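Local coordinates for protein D-alanyl-D-alanine carboxypeptidase DacB2 (Mycobacterium tuberculosis H37Rv, PDB 4RYE) that probably removes the terminal D-alanine from peptidoglycan stem peptides, acting as a serine-type D,D-carboxypeptidase of the peptidase S11 family, at residues S47-L61 against L98-L110. Numbering follows the deposited sequence.
Sequences STIKVLLALVALDEL and LLLVSGNDAANTL
Lys-50 reaches across to Ser-102 and Asn-104, joining the SxxK and SxN motifs of a penicillin-binding protein active site. Its CG leaves anti to the carbonyl carbon, the chain runs extended through CE, and a bend at the last torsion (chi4 80°) swings NZ back toward Ser-47, the inferred acyl-ester nucleophile. NZ lies 2.6 Å from Ser-47 OG and 2.8 Å from Asn-104 OD1, where the two side chains cross at about a right angle; NZ approaches that oxygen 26° off the carbonyl plane. A weak bond of 3.4 Å links NZ to Ser-102 OG, and the carbonyl of Ser-142 is a further acceptor, so the buried lysine nitrogen is gripped from several directions. The two serine hydroxyls sit 2.9 Å apart, and Ser-102 OG is also bonded to Lys-208, consistent with the third motif of this family, KTG. Asn-104 is steadied by its ND2, which bonds to the carbonyl of Glu-77.

Next to this polar cluster, Leu-98 lies obliquely across the lysine's methylenes, its CD1 against CD. Farther along helix 50-60, Ala-54 CB faces one methyl each of Leu-98 and Leu-99, while Leu-53 pushes CD2 onto Ala-107 CB at 3.7 Å. Helix 104-110 runs past at 38°, and the contact closes where Leu-61 CD1 meets Leu-110 CD2 at 4.0 Å.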
loop_
_atom_site.group_PDB
_atom_site.type_symbol
_atom_site.label_atom_id
_atom_site.label_comp_id
_atom_site.label_asym_id
_atom_site.label_seq_id
_atom_site.Cartn_x
_atom_site.Cartn_y
_atom_site.Cartn_z
ATOM N N SER A 47 0.813 -5.400 -4.919
ATOM C CA SER A 47 0.759 -3.949 -5.128
ATOM C C SER A 47 0.915 -3.106 -3.860
ATOM O O SER A 47 1.037 -1.887 -3.952
ATOM C CB SER A 47 -0.538 -3.551 -5.853
ATOM O OG SER A 47 -0.440 -3.746 -7.254
ATOM N N THR A 48 0.905 -3.719 -2.681
ATOM C CA THR A 48 1.206 -2.930 -1.482
ATOM C C THR A 48 2.601 -2.316 -1.576
ATOM O O THR A 48 2.864 -1.257 -1.003
ATOM C CB THR A 48 1.085 -3.737 -0.177
ATOM O OG1 THR A 48 1.997 -4.848 -0.203
ATOM C CG2 THR A 48 -0.348 -4.212 0.029
ATOM N N ILE A 49 3.490 -2.976 -2.314
ATOM C CA ILE A 49 4.849 -2.474 -2.492
ATOM C C ILE A 49 4.872 -1.157 -3.277
ATOM O O ILE A 49 5.864 -0.431 -3.243
ATOM C CB ILE A 49 5.773 -3.524 -3.161
ATOM C CG1 ILE A 49 7.214 -3.392 -2.653
ATOM C CG2 ILE A 49 5.743 -3.394 -4.675
ATOM C CD1 ILE A 49 7.383 -3.673 -1.174
ATOM N N LYS A 50 3.775 -0.828 -3.961
ATOM C CA LYS A 50 3.685 0.476 -4.634
ATOM C C LYS A 50 3.786 1.645 -3.653
ATOM O O LYS A 50 4.159 2.747 -4.038
ATOM C CB LYS A 50 2.394 0.592 -5.460
ATOM C CG LYS A 50 2.363 -0.277 -6.726
ATOM C CD LYS A 50 1.026 -0.093 -7.443
ATOM C CE LYS A 50 1.022 -0.685 -8.849
ATOM N NZ LYS A 50 0.813 -2.150 -8.813
ATOM N N VAL A 51 3.446 1.416 -2.390
ATOM C CA VAL A 51 3.619 2.454 -1.372
ATOM C C VAL A 51 5.102 2.789 -1.196
ATOM O O VAL A 51 5.487 3.956 -1.039
ATOM C CB VAL A 51 3.019 2.018 -0.011
ATOM C CG1 VAL A 51 3.249 3.094 1.044
ATOM C CG2 VAL A 51 1.521 1.722 -0.147
ATOM N N LEU A 52 5.937 1.763 -1.211
ATOM C CA LEU A 52 7.378 1.953 -1.140
ATOM C C LEU A 52 7.902 2.696 -2.374
ATOM O O LEU A 52 8.773 3.553 -2.265
ATOM C CB LEU A 52 8.068 0.600 -0.991
ATOM C CG LEU A 52 9.569 0.615 -0.714
ATOM C CD1 LEU A 52 9.846 1.427 0.548
ATOM C CD2 LEU A 52 10.085 -0.813 -0.583
ATOM N N LEU A 53 7.371 2.382 -3.552
ATOM C CA LEU A 53 7.743 3.136 -4.754
ATOM C C LEU A 53 7.330 4.598 -4.600
ATOM O O LEU A 53 8.089 5.503 -4.941
ATOM C CB LEU A 53 7.080 2.532 -6.001
ATOM C CG LEU A 53 7.232 3.347 -7.291
ATOM C CD1 LEU A 53 8.689 3.494 -7.678
ATOM C CD2 LEU A 53 6.438 2.689 -8.417
ATOM N N ALA A 54 6.126 4.833 -4.080
ATOM C CA ALA A 54 5.643 6.198 -3.867
ATOM C C ALA A 54 6.568 7.012 -2.955
ATOM O O ALA A 54 6.820 8.191 -3.214
ATOM C CB ALA A 54 4.199 6.197 -3.317
ATOM N N LEU A 55 7.062 6.392 -1.886
ATOM C CA LEU A 55 8.024 7.055 -0.996
ATOM C C LEU A 55 9.289 7.514 -1.728
ATOM O O LEU A 55 9.769 8.628 -1.521
ATOM C CB LEU A 55 8.446 6.111 0.128
ATOM C CG LEU A 55 7.570 6.016 1.367
ATOM C CD1 LEU A 55 8.096 4.886 2.248
ATOM C CD2 LEU A 55 7.576 7.338 2.115
ATOM N N VAL A 56 9.843 6.643 -2.568
ATOM C CA VAL A 56 11.033 6.992 -3.333
ATOM C C VAL A 56 10.715 8.151 -4.286
ATOM O O VAL A 56 11.473 9.127 -4.375
ATOM C CB VAL A 56 11.559 5.782 -4.135
ATOM C CG1 VAL A 56 12.661 6.221 -5.104
ATOM C CG2 VAL A 56 12.072 4.701 -3.190
ATOM N N ALA A 57 9.591 8.045 -4.994
ATOM C CA ALA A 57 9.192 9.082 -5.950
ATOM C C ALA A 57 9.019 10.435 -5.267
ATOM O O ALA A 57 9.453 11.460 -5.786
ATOM C CB ALA A 57 7.900 8.688 -6.672
ATOM N N LEU A 58 8.383 10.434 -4.099
ATOM C CA LEU A 58 8.142 11.674 -3.376
ATOM C C LEU A 58 9.425 12.278 -2.838
ATOM O O LEU A 58 9.545 13.500 -2.737
ATOM C CB LEU A 58 7.140 11.453 -2.243
ATOM C CG LEU A 58 5.704 11.292 -2.730
ATOM C CD1 LEU A 58 4.844 10.700 -1.629
ATOM C CD2 LEU A 58 5.166 12.638 -3.200
ATOM N N ASP A 59 10.390 11.435 -2.500
ATOM C CA ASP A 59 11.690 11.949 -2.061
ATOM C C ASP A 59 12.502 12.584 -3.193
ATOM O O ASP A 59 13.157 13.599 -2.994
ATOM C CB ASP A 59 12.532 10.846 -1.411
ATOM C CG ASP A 59 12.116 10.557 0.018
ATOM O OD1 ASP A 59 11.193 11.227 0.530
ATOM O OD2 ASP A 59 12.727 9.658 0.632
ATOM N N GLU A 60 12.464 11.979 -4.375
ATOM C CA GLU A 60 13.401 12.360 -5.437
ATOM C C GLU A 60 12.817 13.228 -6.544
ATOM O O GLU A 60 13.546 13.972 -7.206
ATOM C CB GLU A 60 14.022 11.109 -6.067
ATOM C CG GLU A 60 14.615 10.149 -5.050
ATOM C CD GLU A 60 15.633 9.193 -5.652
ATOM O OE1 GLU A 60 15.976 9.339 -6.848
ATOM O OE2 GLU A 60 16.095 8.296 -4.914
ATOM N N LEU A 61 11.514 13.127 -6.769
ATOM C CA LEU A 61 10.922 13.749 -7.955
ATOM C C LEU A 61 10.113 14.991 -7.611
ATOM O O LEU A 61 9.382 15.002 -6.627
ATOM C CB LEU A 61 10.027 12.745 -8.686
ATOM C CG LEU A 61 10.649 11.453 -9.229
ATOM C CD1 LEU A 61 9.551 10.528 -9.785
ATOM C CD2 LEU A 61 11.721 11.726 -10.290
ATOM N N LEU A 98 -0.788 5.507 -9.853
ATOM C CA LEU A 98 -0.182 4.479 -9.005
ATOM C C LEU A 98 -1.030 4.132 -7.788
ATOM O O LEU A 98 -1.256 2.953 -7.487
ATOM C CB LEU A 98 1.194 4.946 -8.517
ATOM C CG LEU A 98 2.003 3.909 -7.746
ATOM C CD1 LEU A 98 2.515 2.859 -8.716
ATOM C CD2 LEU A 98 3.159 4.566 -6.998
ATOM N N LEU A 99 -1.491 5.160 -7.084
ATOM C CA LEU A 99 -2.108 4.966 -5.779
ATOM C C LEU A 99 -3.628 4.822 -5.800
ATOM O O LEU A 99 -4.189 4.192 -4.909
ATOM C CB LEU A 99 -1.691 6.081 -4.832
ATOM C CG LEU A 99 -0.189 6.132 -4.520
ATOM C CD1 LEU A 99 0.093 7.292 -3.591
ATOM C CD2 LEU A 99 0.310 4.824 -3.907
ATOM N N LEU A 100 -4.295 5.397 -6.799
ATOM C CA LEU A 100 -5.763 5.304 -6.870
ATOM C C LEU A 100 -6.260 4.064 -7.616
ATOM O O LEU A 100 -7.257 3.451 -7.221
ATOM C CB LEU A 100 -6.377 6.562 -7.502
ATOM C CG LEU A 100 -6.736 7.710 -6.553
ATOM C CD1 LEU A 100 -5.517 8.171 -5.768
ATOM C CD2 LEU A 100 -7.328 8.875 -7.323
ATOM N N VAL A 101 -5.584 3.698 -8.700
ATOM C CA VAL A 101 -6.033 2.549 -9.490
ATOM C C VAL A 101 -4.976 1.448 -9.631
ATOM O O VAL A 101 -5.147 0.518 -10.430
ATOM C CB VAL A 101 -6.566 2.961 -10.889
ATOM C CG1 VAL A 101 -7.669 4.005 -10.766
ATOM C CG2 VAL A 101 -5.437 3.471 -11.771
ATOM N N SER A 102 -3.900 1.550 -8.849
ATOM C CA SER A 102 -2.844 0.536 -8.832
ATOM C C SER A 102 -2.253 0.296 -10.224
ATOM O O SER A 102 -2.016 -0.849 -10.623
ATOM C CB SER A 102 -3.374 -0.786 -8.269
ATOM O OG SER A 102 -2.315 -1.546 -7.712
ATOM N N GLY A 103 -2.011 1.375 -10.961
ATOM C CA GLY A 103 -1.574 1.261 -12.343
ATOM C C GLY A 103 -0.151 0.749 -12.437
ATOM O O GLY A 103 0.768 1.398 -11.951
ATOM N N ASN A 104 0.038 -0.413 -13.060
ATOM C CA ASN A 104 1.380 -0.955 -13.232
ATOM C C ASN A 104 2.144 -0.125 -14.253
ATOM O O ASN A 104 3.361 0.025 -14.152
ATOM C CB ASN A 104 1.326 -2.425 -13.656
ATOM C CG ASN A 104 0.784 -3.317 -12.556
ATOM O OD1 ASN A 104 1.127 -3.141 -11.390
ATOM N ND2 ASN A 104 -0.075 -4.263 -12.917
ATOM N N ASP A 105 1.423 0.414 -15.232
ATOM C CA ASP A 105 2.027 1.307 -16.218
ATOM C C ASP A 105 2.493 2.596 -15.543
ATOM O O ASP A 105 3.528 3.153 -15.901
ATOM C CB ASP A 105 1.084 1.578 -17.400
ATOM C CG ASP A 105 -0.296 2.067 -16.968
ATOM O OD1 ASP A 105 -0.621 2.003 -15.758
ATOM O OD2 ASP A 105 -1.065 2.508 -17.858
ATOM N N ALA A 106 1.746 3.048 -14.542
ATOM C CA ALA A 106 2.151 4.203 -13.752
ATOM C C ALA A 106 3.428 3.902 -12.960
ATOM O O ALA A 106 4.334 4.739 -12.870
ATOM C CB ALA A 106 1.033 4.601 -12.813
ATOM N N ALA A 107 3.488 2.711 -12.370
ATOM C CA ALA A 107 4.676 2.282 -11.647
ATOM C C ALA A 107 5.895 2.223 -12.561
ATOM O O ALA A 107 6.970 2.701 -12.208
ATOM C CB ALA A 107 4.448 0.928 -10.971
ATOM N N ASN A 108 5.747 1.618 -13.729
ATOM C CA ASN A 108 6.896 1.497 -14.614
ATOM C C ASN A 108 7.343 2.844 -15.192
ATOM O O ASN A 108 8.525 3.039 -15.488
ATOM C CB ASN A 108 6.634 0.448 -15.707
ATOM C CG ASN A 108 6.496 -0.957 -15.133
ATOM O OD1 ASN A 108 7.046 -1.257 -14.070
ATOM N ND2 ASN A 108 5.752 -1.810 -15.819
ATOM N N THR A 109 6.405 3.775 -15.334
ATOM C CA THR A 109 6.728 5.091 -15.869
ATOM C C THR A 109 7.390 5.956 -14.797
ATOM O O THR A 109 8.271 6.759 -15.094
ATOM C CB THR A 109 5.492 5.787 -16.485
ATOM O OG1 THR A 109 4.825 4.873 -17.368
ATOM C CG2 THR A 109 5.912 7.015 -17.301
ATOM N N LEU A 110 6.982 5.775 -13.546
ATOM C CA LEU A 110 7.693 6.394 -12.434
ATOM C C LEU A 110 9.109 5.837 -12.333
ATOM O O LEU A 110 10.052 6.577 -12.089
ATOM C CB LEU A 110 6.946 6.165 -11.121
ATOM C CG LEU A 110 5.732 7.077 -10.913
ATOM C CD1 LEU A 110 4.897 6.612 -9.716
ATOM C CD2 LEU A 110 6.157 8.541 -10.744
#